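Local structure of ColD (Escherichia coli, 3GR9) at residues B[54-59]-B[249-254]; B[86-91]-B[107-112]; B[328-333]-B[369-374]. The protein removes, in its natural form, the C3'-hydroxyl group of GDP-4-keto-6-deoxy-D-mannose with a pyridoxal phosphate-type cofactor on the way to L-colitose. The protein carries 2 engineered substitutions. All blocks are in the same frame, centred on the assembly; numbering follows the deposited sequence.

Overall arrangement
Contacts 1 and 2 are buried. Contact 3 is partly buried, toward the outside of the chain. Contact 1 has one strand end of the large eight-stranded sheet and contact 2 has two, on opposite sides of the chain's centre. Contact 3 lies at the edge strand of the small antiparallel sheet. Contact 1 joins its segments by one hydrogen bond and packing. Contact 2 has one weak bond and mostly aliphatic packing. Contact 3 is the most polar, with paired backbone bonds and a bridging water. All three hold a residue that meets 2-oxoglutarate: Arg252, Trp90 and Arg333. Contacts 2 and 3 reach one ligand molecule, contact 1 another, and Arg252 and Arg333 of opposite subunits share each ligand.

Contact 1: B[54-59]-B[249-254]; sequences MVSSGS and YNVRPL. With AKG (2-oxoglutaric acid), chain I.
The phosphate-binding turn of the cofactor site starts here, where Val55 and Ser56, at the end of strand 51-55, meet Val251 and Pro253 of the loop before helix 255-286. The turn runs from Ser56 into helix 58-71. Ser57 is its N-cap. Ser59 OG hydrogen-bonds the cofactor phosphate carried on residue 190, an engineered lysine; the bonds from Ser57 OG and Gly58 N are weak. This strand-turn-helix placing of the phosphate fits the fold type I architecture of the family.

The one hydrogen bond between the segments runs from Ser56 N to Val251 O, 2.8 Å. The donor lies 25° off the carbonyl plane. The same oxygen also receives a CA-H contact from Val55 CA at 3.3 Å. Ser56 OG hydrogen-bonds Thr60 OG1, in the first turn of helix 58-71. Val55 CG1 and Val251 CG2 touch at 3.6 Å, with the two side chains side by side and pointing the same way. The Met54 chain is fully extended and slides along the Pro253 ring in the opposite sense, with SD 3.6 Å from Pro253 CB.

The CB of Arg252 is directed away from 54-59, and its guanidinium binds the ligand. Its chain bends at chi3 (-60°) to bring the guanidinium edge-on to a 2-oxoglutarate carboxylate. NE forms a salt bridge with Glu196 of the second subunit. This second charge probably helps fix the rotation of the group. Asn250 ND2 bonds the same glutamate and also the cofactor-bearing side chain of that subunit, so this loop helps complete the active site of the second subunit. At the ligand, Arg252 NH1 makes only a weak bond to O3, while Arg252 NH2 lies 3.0 Å from O4 in a nearly straight bond of 163°.

Contact 2: B[86-91]-B[107-112]; sequences PAVSWS and VDIDIN. With AKG (2-oxoglutaric acid), chain J.
Val107 O is approached by two groups of 86-91. Ala87 N makes a weak hydrogen bond to it, 3.5 Å long. Pro86 CA lies 3.6 Å from the same oxygen. Pro86 and Val107 form a parallel beta bridge with CA atoms 5.0 Å apart, and their side chains fall on one face of the sheet. Beyond this bridge both strands end and the chains diverge.

The remaining contact is aliphatic. Ile109 CG2 does the touching. CG1 lies between the backbone N and the carbonyl carbon (chi1 45°), which leaves CG2 anti to the carbonyl carbon and against 86-91. It meets Val88 CB at 4.1 Å and, more loosely, Pro86 CB at 4.4 Å. Ala361 of helix 359-367 packs on Ala87, Val88 and Ile109, so one helix closes over both loops. The CB of Asp108 points away from 86-91, and its carboxylate meets the start of that helix. Its OD1 accepts from Ala361 N and its OD2 from Asn360 N. Two backbone donors thus hold the carboxylate, and the helix N-terminus would probably favour its negative charge.

Farther along 86-91, Trp90 reaches the active site. One face of its indole lies against 2-oxoglutarate, with ligand C3 3.6 Å above the ring plane and offset toward the rim. Ligand O2 is 3.7 Å from Trp90 CE3. Ser91 OG sits over the opposite face and bonds the His217 carbonyl of the second subunit. Phe244 of that subunit meets the indole edge-to-face. Strand 82-86, helix 91-99 and parallel strand 103-107 make a beta-alpha-beta crossover. A ligand-facing loop at the C-terminal end of its first strand is characteristic of such alpha/beta folds.

Contact 3: B[328-333]-B[369-374]; sequences AGIECR and LFVGNH. With AKG (2-oxoglutaric acid), chain J.
Arg333 runs alongside Phe370, the two side chains pointing the same way. From CB, CG takes the place between the backbone N and the carbonyl carbon (chi1 68°). This sets Arg333 CG at the edge of the ring, 3.4 Å from Phe370 CD1. The next atom, Arg333 CD, is 3.6 Å from that same Phe370 CD1. A bend at chi3 (-88°) then carries the guanidinium onward, its plane 75° from the ring. NH2 gives its bond to Val336 O. NH1 reaches the 2-oxoglutarate carboxylate, 3.3 Å from ligand O1, and ligand O2 lies at the guanidinium edge, in plane.

Backbone bonds tie the main chain of Arg333 to strand 368-372. Arg333 and Phe370 form an antiparallel hydrogen-bonded pair there. Arg333 N donates to Phe370 O at 3.0 Å, in the carbonyl plane. The return bond from Phe370 N to Arg333 O is weak. One water spans the next gap, 2.7 Å from Glu331 O and 2.9 Å from Gly372 N. Val371 CG1 packs on Cys332 CB at 4.1 Å.

The ring edge along CG and CD and the bond to Val336 O probably limit the freedom of the guanidinium. Its positive charge is consistent with recognition of the ligand carboxylate, a task shared with Arg252 of the second subunit on the same molecule.

Contact 1: B[54-59]-B[249-254]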
loop_
_atom_site.group_PDB
_atom_site.type_symbol
_atom_site.label_atom_id
_atom_site.label_comp_id
_atom_site.label_asym_id
_atom_site.label_seq_id
_atom_site.Cartn_x
_atom_site.Cartn_y
_atom_site.Cartn_z
ATOM N N MET B 54 12.678 0.118 -2.674
ATOM C CA MET B 54 11.768 -0.998 -2.585
ATOM C C MET B 54 10.485 -0.681 -1.827
ATOM O O MET B 54 10.536 0.045 -0.817
ATOM C CB MET B 54 12.447 -2.291 -2.125
ATOM C CG MET B 54 11.434 -3.449 -2.202
ATOM S SD MET B 54 12.091 -4.867 -1.368
ATOM C CE MET B 54 10.977 -6.199 -2.147
ATOM N N VAL B 55 9.367 -1.178 -2.378
ATOM C CA VAL B 55 8.020 -0.975 -1.850
ATOM C C VAL B 55 7.230 -2.262 -1.836
ATOM O O VAL B 55 7.656 -3.285 -2.397
ATOM C CB VAL B 55 7.161 0.007 -2.736
ATOM C CG1 VAL B 55 7.496 1.428 -2.414
ATOM C CG2 VAL B 55 7.174 -0.278 -4.313
ATOM N N SER B 56 6.026 -2.167 -1.273
ATOM C CA SER B 56 5.128 -3.311 -1.151
ATOM C C SER B 56 4.681 -4.004 -2.447
ATOM O O SER B 56 4.407 -5.217 -2.445
ATOM C CB SER B 56 3.966 -2.967 -0.258
ATOM O OG SER B 56 3.049 -2.225 -1.018
ATOM N N SER B 57 4.598 -3.258 -3.541
ATOM C CA SER B 57 4.291 -3.873 -4.834
ATOM C C SER B 57 4.555 -3.039 -6.122
ATOM O O SER B 57 4.678 -1.789 -6.122
ATOM C CB SER B 57 2.888 -4.508 -4.847
ATOM O OG SER B 57 1.852 -3.512 -4.865
ATOM N N GLY B 58 4.512 -3.694 -7.278
ATOM C CA GLY B 58 4.730 -2.925 -8.504
ATOM C C GLY B 58 3.646 -1.838 -8.442
ATOM O O GLY B 58 3.861 -0.671 -8.812
ATOM N N SER B 59 2.471 -2.217 -7.948
ATOM C CA SER B 59 1.384 -1.259 -7.864
ATOM C C SER B 59 1.743 -0.052 -7.015
ATOM O O SER B 59 1.585 1.094 -7.414
ATOM C CB SER B 59 0.145 -1.947 -7.311
ATOM O OG SER B 59 -0.129 -3.109 -8.097
ATOM N N TYR B 249 2.431 7.462 2.600
ATOM C CA TYR B 249 1.718 6.239 2.767
ATOM C C TYR B 249 2.591 5.353 3.607
ATOM O O TYR B 249 3.736 5.676 3.857
ATOM C CB TYR B 249 1.581 5.591 1.393
ATOM C CG TYR B 249 0.803 6.383 0.384
ATOM C CD1 TYR B 249 -0.567 6.460 0.457
ATOM C CD2 TYR B 249 1.437 7.040 -0.652
ATOM C CE1 TYR B 249 -1.289 7.165 -0.460
ATOM C CE2 TYR B 249 0.730 7.756 -1.577
ATOM C CZ TYR B 249 -0.640 7.809 -1.481
ATOM O OH TYR B 249 -1.371 8.514 -2.377
ATOM N N ASN B 250 2.073 4.208 4.023
ATOM C CA ASN B 250 2.963 3.233 4.607
ATOM C C ASN B 250 3.177 2.110 3.609
ATOM O O ASN B 250 2.526 1.078 3.710
ATOM C CB ASN B 250 2.490 2.665 5.938
ATOM C CG ASN B 250 3.239 1.411 6.305
ATOM O OD1 ASN B 250 4.053 0.942 5.533
ATOM N ND2 ASN B 250 2.976 0.867 7.469
ATOM N N VAL B 251 4.076 2.316 2.649
ATOM C CA VAL B 251 4.361 1.304 1.616
ATOM C C VAL B 251 5.594 0.451 1.673
ATOM O O VAL B 251 6.025 -0.131 0.667
ATOM C CB VAL B 251 3.756 1.515 0.216
ATOM C CG1 VAL B 251 2.305 1.900 0.347
ATOM C CG2 VAL B 251 4.564 2.495 -0.671
ATOM N N ARG B 252 6.116 0.385 2.893
ATOM C CA ARG B 252 7.298 -0.391 3.262
ATOM C C ARG B 252 7.196 -1.849 2.823
ATOM O O ARG B 252 6.158 -2.493 2.989
ATOM C CB ARG B 252 7.510 -0.333 4.792
ATOM C CG ARG B 252 7.991 1.049 5.368
ATOM C CD ARG B 252 8.417 0.859 6.798
ATOM N NE ARG B 252 7.292 0.372 7.577
ATOM C CZ ARG B 252 6.851 0.963 8.680
ATOM N NH1 ARG B 252 7.492 2.024 9.153
ATOM N NH2 ARG B 252 5.812 0.466 9.350
ATOM N N PRO B 253 8.306 -2.370 2.296
ATOM C CA PRO B 253 8.351 -3.753 1.874
ATOM C C PRO B 253 8.770 -4.418 3.165
ATOM O O PRO B 253 9.120 -3.722 4.131
ATOM C CB PRO B 253 9.492 -3.778 0.846
ATOM C CG PRO B 253 9.654 -2.384 0.407
ATOM C CD PRO B 253 9.340 -1.569 1.613
ATOM N N LEU B 254 8.714 -5.746 3.186
ATOM C CA LEU B 254 9.088 -6.489 4.390
ATOM C C LEU B 254 10.497 -7.066 4.255
ATOM O O LEU B 254 10.847 -7.609 3.213
ATOM C CB LEU B 254 8.126 -7.669 4.605
ATOM C CG LEU B 254 6.683 -7.477 5.123
ATOM C CD1 LEU B 254 6.112 -8.880 5.432
ATOM C CD2 LEU B 254 6.737 -6.685 6.430
HETATM C C1 AKG I . 3.918 4.847 16.521
HETATM O O1 AKG I . 5.156 4.861 16.734
HETATM O O2 AKG I . 3.137 5.501 17.260
HETATM C C2 AKG I . 3.374 4.119 15.349
HETATM O O5 AKG I . 2.213 4.293 15.047
HETATM C C3 AKG I . 4.273 3.220 14.530
HETATM C C4 AKG I . 4.428 3.745 13.098
HETATM C C5 AKG I . 5.073 2.694 12.253
HETATM O O3 AKG I . 6.411 2.502 12.357
HETATM O O4 AKG I . 4.373 1.965 11.485
#

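Contact 2: B[86-91]-B[107-112]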
loop_
_atom_site.group_PDB
_atom_site.type_symbol
_atom_site.label_atom_id
_atom_site.label_comp_id
_atom_site.label_asym_id
_atom_site.label_seq_id
_atom_site.Cartn_x
_atom_site.Cartn_y
_atom_site.Cartn_z
ATOM N N PRO B 86 -0.861 4.237 -22.697
ATOM C CA PRO B 86 -1.313 3.264 -23.685
ATOM C C PRO B 86 -2.584 2.529 -23.281
ATOM O O PRO B 86 -2.864 2.402 -22.093
ATOM C CB PRO B 86 -0.110 2.344 -23.864
ATOM C CG PRO B 86 0.856 2.696 -22.674
ATOM C CD PRO B 86 0.473 3.990 -22.126
ATOM N N ALA B 87 -3.359 2.083 -24.277
ATOM C CA ALA B 87 -4.671 1.427 -24.096
ATOM C C ALA B 87 -4.630 0.047 -23.490
ATOM O O ALA B 87 -5.664 -0.522 -23.058
ATOM C CB ALA B 87 -5.443 1.402 -25.416
ATOM N N VAL B 88 -3.413 -0.490 -23.466
ATOM C CA VAL B 88 -3.181 -1.818 -22.915
ATOM C C VAL B 88 -2.098 -1.880 -21.820
ATOM O O VAL B 88 -0.883 -1.643 -22.087
ATOM C CB VAL B 88 -2.975 -2.865 -24.034
ATOM C CG1 VAL B 88 -2.842 -4.241 -23.418
ATOM C CG2 VAL B 88 -4.215 -2.902 -24.979
ATOM N N SER B 89 -2.563 -2.256 -20.612
ATOM C CA SER B 89 -1.673 -2.359 -19.457
ATOM C C SER B 89 -2.472 -2.777 -18.229
ATOM O O SER B 89 -3.709 -2.684 -18.231
ATOM C CB SER B 89 -1.077 -0.973 -19.168
ATOM O OG SER B 89 -0.014 -1.127 -18.247
ATOM N N TRP B 90 -1.771 -3.219 -17.181
ATOM C CA TRP B 90 -2.438 -3.573 -15.930
ATOM C C TRP B 90 -3.155 -2.398 -15.275
ATOM O O TRP B 90 -2.738 -1.200 -15.460
ATOM C CB TRP B 90 -1.436 -4.126 -14.945
ATOM C CG TRP B 90 -2.135 -4.625 -13.768
ATOM C CD1 TRP B 90 -2.065 -4.102 -12.523
ATOM C CD2 TRP B 90 -3.018 -5.767 -13.697
ATOM N NE1 TRP B 90 -2.805 -4.878 -11.649
ATOM C CE2 TRP B 90 -3.401 -5.898 -12.356
ATOM C CE3 TRP B 90 -3.493 -6.694 -14.631
ATOM C CZ2 TRP B 90 -4.330 -6.856 -11.926
ATOM C CZ3 TRP B 90 -4.355 -7.682 -14.201
ATOM C CH2 TRP B 90 -4.752 -7.774 -12.850
ATOM N N SER B 91 -4.255 -2.739 -14.588
ATOM C CA SER B 91 -5.099 -1.741 -13.951
ATOM C C SER B 91 -4.327 -0.663 -13.176
ATOM O O SER B 91 -4.450 0.544 -13.417
ATOM C CB SER B 91 -6.180 -2.441 -13.113
ATOM O OG SER B 91 -5.788 -2.647 -11.751
ATOM N N VAL B 107 -3.727 6.341 -25.909
ATOM C CA VAL B 107 -3.205 6.231 -27.253
ATOM C C VAL B 107 -3.105 4.764 -27.697
ATOM O O VAL B 107 -2.404 3.965 -27.049
ATOM C CB VAL B 107 -1.809 6.918 -27.297
ATOM C CG1 VAL B 107 -1.000 6.416 -28.435
ATOM C CG2 VAL B 107 -1.922 8.458 -27.379
ATOM N N ASP B 108 -3.775 4.423 -28.808
ATOM C CA ASP B 108 -3.787 3.042 -29.360
ATOM C C ASP B 108 -2.360 2.525 -29.447
ATOM O O ASP B 108 -1.402 3.270 -29.681
ATOM C CB ASP B 108 -4.505 2.984 -30.738
ATOM C CG ASP B 108 -4.899 1.535 -31.228
ATOM O OD1 ASP B 108 -5.192 0.593 -30.468
ATOM O OD2 ASP B 108 -4.968 1.390 -32.459
ATOM N N ILE B 109 -2.248 1.237 -29.177
ATOM C CA ILE B 109 -0.996 0.509 -29.189
ATOM C C ILE B 109 -0.729 0.072 -30.616
ATOM O O ILE B 109 -1.613 0.107 -31.485
ATOM C CB ILE B 109 -1.166 -0.820 -28.418
ATOM C CG1 ILE B 109 -2.468 -1.475 -28.857
ATOM C CG2 ILE B 109 -1.132 -0.600 -26.908
ATOM C CD1 ILE B 109 -2.280 -2.832 -29.540
ATOM N N ASP B 110 0.485 -0.412 -30.829
ATOM C CA ASP B 110 0.877 -0.931 -32.113
ATOM C C ASP B 110 0.640 -2.413 -32.079
ATOM O O ASP B 110 1.219 -3.123 -31.244
ATOM C CB ASP B 110 2.351 -0.717 -32.369
ATOM C CG ASP B 110 2.849 -1.586 -33.483
ATOM O OD1 ASP B 110 2.420 -2.758 -33.496
ATOM O OD2 ASP B 110 3.635 -1.101 -34.338
ATOM N N ILE B 111 -0.122 -2.893 -33.059
ATOM C CA ILE B 111 -0.450 -4.313 -33.137
ATOM C C ILE B 111 0.643 -5.347 -33.287
ATOM O O ILE B 111 0.397 -6.521 -33.054
ATOM C CB ILE B 111 -1.546 -4.619 -34.137
ATOM C CG1 ILE B 111 -2.266 -5.904 -33.745
ATOM C CG2 ILE B 111 -1.006 -4.673 -35.551
ATOM C CD1 ILE B 111 -3.403 -5.692 -32.687
ATOM N N ASN B 112 1.836 -4.924 -33.683
ATOM C CA ASN B 112 2.952 -5.849 -33.843
ATOM C C ASN B 112 3.757 -5.939 -32.578
ATOM O O ASN B 112 4.046 -7.027 -32.119
ATOM C CB ASN B 112 3.860 -5.398 -34.973
ATOM C CG ASN B 112 3.163 -5.465 -36.311
ATOM O OD1 ASN B 112 2.901 -6.558 -36.824
ATOM N ND2 ASN B 112 2.823 -4.299 -36.870
HETATM C C1 AKG J . -1.140 -9.713 -14.203
HETATM O O1 AKG J . -1.860 -10.741 -14.038
HETATM O O2 AKG J . -0.908 -9.230 -15.328
HETATM C C2 AKG J . -0.557 -9.022 -13.053
HETATM O O5 AKG J . 0.528 -8.536 -13.156
HETATM C C3 AKG J . -1.304 -8.975 -11.767
HETATM C C4 AKG J . -0.281 -8.894 -10.669
HETATM C C5 AKG J . -1.019 -8.909 -9.376
HETATM O O3 AKG J . -0.464 -8.425 -8.353
HETATM O O4 AKG J . -2.250 -9.485 -9.316
#

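Contact 3: B[328-333]-B[369-374]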
loop_
_atom_site.group_PDB
_atom_site.type_symbol
_atom_site.label_atom_id
_atom_site.label_comp_id
_atom_site.label_asym_id
_atom_site.label_seq_id
_atom_site.Cartn_x
_atom_site.Cartn_y
_atom_site.Cartn_z
ATOM N N ALA B 328 -6.602 -29.314 -23.748
ATOM C CA ALA B 328 -5.299 -29.923 -24.035
ATOM C C ALA B 328 -4.335 -29.732 -22.859
ATOM O O ALA B 328 -3.159 -30.089 -22.941
ATOM C CB ALA B 328 -4.708 -29.305 -25.295
ATOM N N GLY B 329 -4.838 -29.159 -21.771
ATOM C CA GLY B 329 -4.019 -28.921 -20.597
ATOM C C GLY B 329 -3.084 -27.747 -20.847
ATOM O O GLY B 329 -1.933 -27.723 -20.375
ATOM N N ILE B 330 -3.581 -26.789 -21.622
ATOM C CA ILE B 330 -2.816 -25.589 -21.902
ATOM C C ILE B 330 -3.438 -24.389 -21.190
ATOM O O ILE B 330 -4.632 -24.105 -21.372
ATOM C CB ILE B 330 -2.696 -25.332 -23.407
ATOM C CG1 ILE B 330 -2.127 -26.572 -24.121
ATOM C CG2 ILE B 330 -1.846 -24.099 -23.648
ATOM C CD1 ILE B 330 -0.744 -26.410 -24.885
ATOM N N GLU B 331 -2.655 -23.712 -20.346
ATOM C CA GLU B 331 -3.230 -22.549 -19.645
ATOM C C GLU B 331 -3.066 -21.322 -20.531
ATOM O O GLU B 331 -1.986 -21.066 -21.049
ATOM C CB GLU B 331 -2.534 -22.291 -18.310
ATOM C CG GLU B 331 -3.453 -22.146 -17.128
ATOM C CD GLU B 331 -2.665 -22.115 -15.830
ATOM O OE1 GLU B 331 -1.549 -22.680 -15.806
ATOM O OE2 GLU B 331 -3.143 -21.517 -14.840
ATOM N N CYS B 332 -4.138 -20.562 -20.703
ATOM C CA CYS B 332 -4.094 -19.375 -21.535
ATOM C C CYS B 332 -5.007 -18.316 -20.946
ATOM O O CYS B 332 -5.844 -18.660 -20.124
ATOM C CB CYS B 332 -4.439 -19.704 -22.987
ATOM S SG CYS B 332 -6.209 -19.760 -23.406
ATOM N N ARG B 333 -4.811 -17.067 -21.399
ATOM C CA ARG B 333 -5.523 -15.902 -20.897
ATOM C C ARG B 333 -5.418 -14.679 -21.793
ATOM O O ARG B 333 -4.550 -14.600 -22.632
ATOM C CB ARG B 333 -4.776 -15.495 -19.588
ATOM C CG ARG B 333 -3.389 -14.969 -19.881
ATOM C CD ARG B 333 -2.744 -14.489 -18.587
ATOM N NE ARG B 333 -3.129 -13.108 -18.439
ATOM C CZ ARG B 333 -2.579 -12.219 -17.621
ATOM N NH1 ARG B 333 -1.641 -12.574 -16.747
ATOM N NH2 ARG B 333 -3.064 -10.968 -17.631
ATOM N N LEU B 369 -4.730 -13.806 -27.394
ATOM C CA LEU B 369 -4.592 -14.707 -26.281
ATOM C C LEU B 369 -3.141 -14.758 -25.897
ATOM O O LEU B 369 -2.253 -14.299 -26.615
ATOM C CB LEU B 369 -5.119 -16.112 -26.501
ATOM C CG LEU B 369 -5.747 -16.491 -27.821
ATOM C CD1 LEU B 369 -4.629 -16.740 -28.832
ATOM C CD2 LEU B 369 -6.568 -17.744 -27.535
ATOM N N PHE B 370 -2.896 -15.335 -24.742
ATOM C CA PHE B 370 -1.564 -15.328 -24.224
ATOM C C PHE B 370 -1.286 -16.624 -23.470
ATOM O O PHE B 370 -2.182 -17.190 -22.817
ATOM C CB PHE B 370 -1.494 -14.112 -23.297
ATOM C CG PHE B 370 -0.279 -14.075 -22.442
ATOM C CD1 PHE B 370 -0.294 -14.678 -21.195
ATOM C CD2 PHE B 370 0.908 -13.507 -22.922
ATOM C CE1 PHE B 370 0.806 -14.633 -20.396
ATOM C CE2 PHE B 370 2.021 -13.483 -22.127
ATOM C CZ PHE B 370 1.981 -14.058 -20.858
ATOM N N VAL B 371 -0.051 -17.112 -23.595
ATOM C CA VAL B 371 0.430 -18.343 -22.933
ATOM C C VAL B 371 1.751 -17.908 -22.334
ATOM O O VAL B 371 2.418 -17.004 -22.867
ATOM C CB VAL B 371 0.663 -19.512 -23.931
ATOM C CG1 VAL B 371 -0.658 -20.083 -24.420
ATOM C CG2 VAL B 371 1.538 -19.084 -25.136
ATOM N N GLY B 372 2.121 -18.503 -21.209
ATOM C CA GLY B 372 3.327 -18.064 -20.511
ATOM C C GLY B 372 4.682 -18.550 -21.031
ATOM O O GLY B 372 4.813 -19.442 -21.866
ATOM N N ASN B 373 5.694 -17.923 -20.483
ATOM C CA ASN B 373 7.039 -18.291 -20.750
ATOM C C ASN B 373 7.573 -18.414 -19.349
ATOM O O ASN B 373 7.071 -17.740 -18.455
ATOM C CB ASN B 373 7.769 -17.168 -21.450
ATOM C CG ASN B 373 9.113 -17.605 -21.910
ATOM O OD1 ASN B 373 9.466 -18.766 -21.676
ATOM N ND2 ASN B 373 9.861 -16.729 -22.599
ATOM N N HIS B 374 8.543 -19.296 -19.139
ATOM C CA HIS B 374 9.120 -19.470 -17.795
ATOM C C HIS B 374 10.632 -19.509 -17.886
ATOM O O HIS B 374 11.222 -19.438 -18.982
ATOM C CB HIS B 374 8.648 -20.751 -17.086
ATOM C CG HIS B 374 7.190 -20.971 -17.203
ATOM N ND1 HIS B 374 6.289 -20.555 -16.242
ATOM C CD2 HIS B 374 6.455 -21.486 -18.217
ATOM C CE1 HIS B 374 5.062 -20.859 -16.632
ATOM N NE2 HIS B 374 5.130 -21.422 -17.832
HETATM C C1 AKG J . -1.140 -9.713 -14.203
HETATM O O1 AKG J . -1.860 -10.741 -14.038
HETATM O O2 AKG J . -0.908 -9.230 -15.328
HETATM C C2 AKG J . -0.557 -9.022 -13.053
HETATM O O5 AKG J . 0.528 -8.536 -13.156
HETATM C C3 AKG J . -1.304 -8.975 -11.767
HETATM C C4 AKG J . -0.281 -8.894 -10.669
HETATM C C5 AKG J . -1.019 -8.909 -9.376
HETATM O O3 AKG J . -0.464 -8.425 -8.353
HETATM O O4 AKG J . -2.250 -9.485 -9.316
HETATM O O HOH W 1 0.660 -20.868 -20.429
#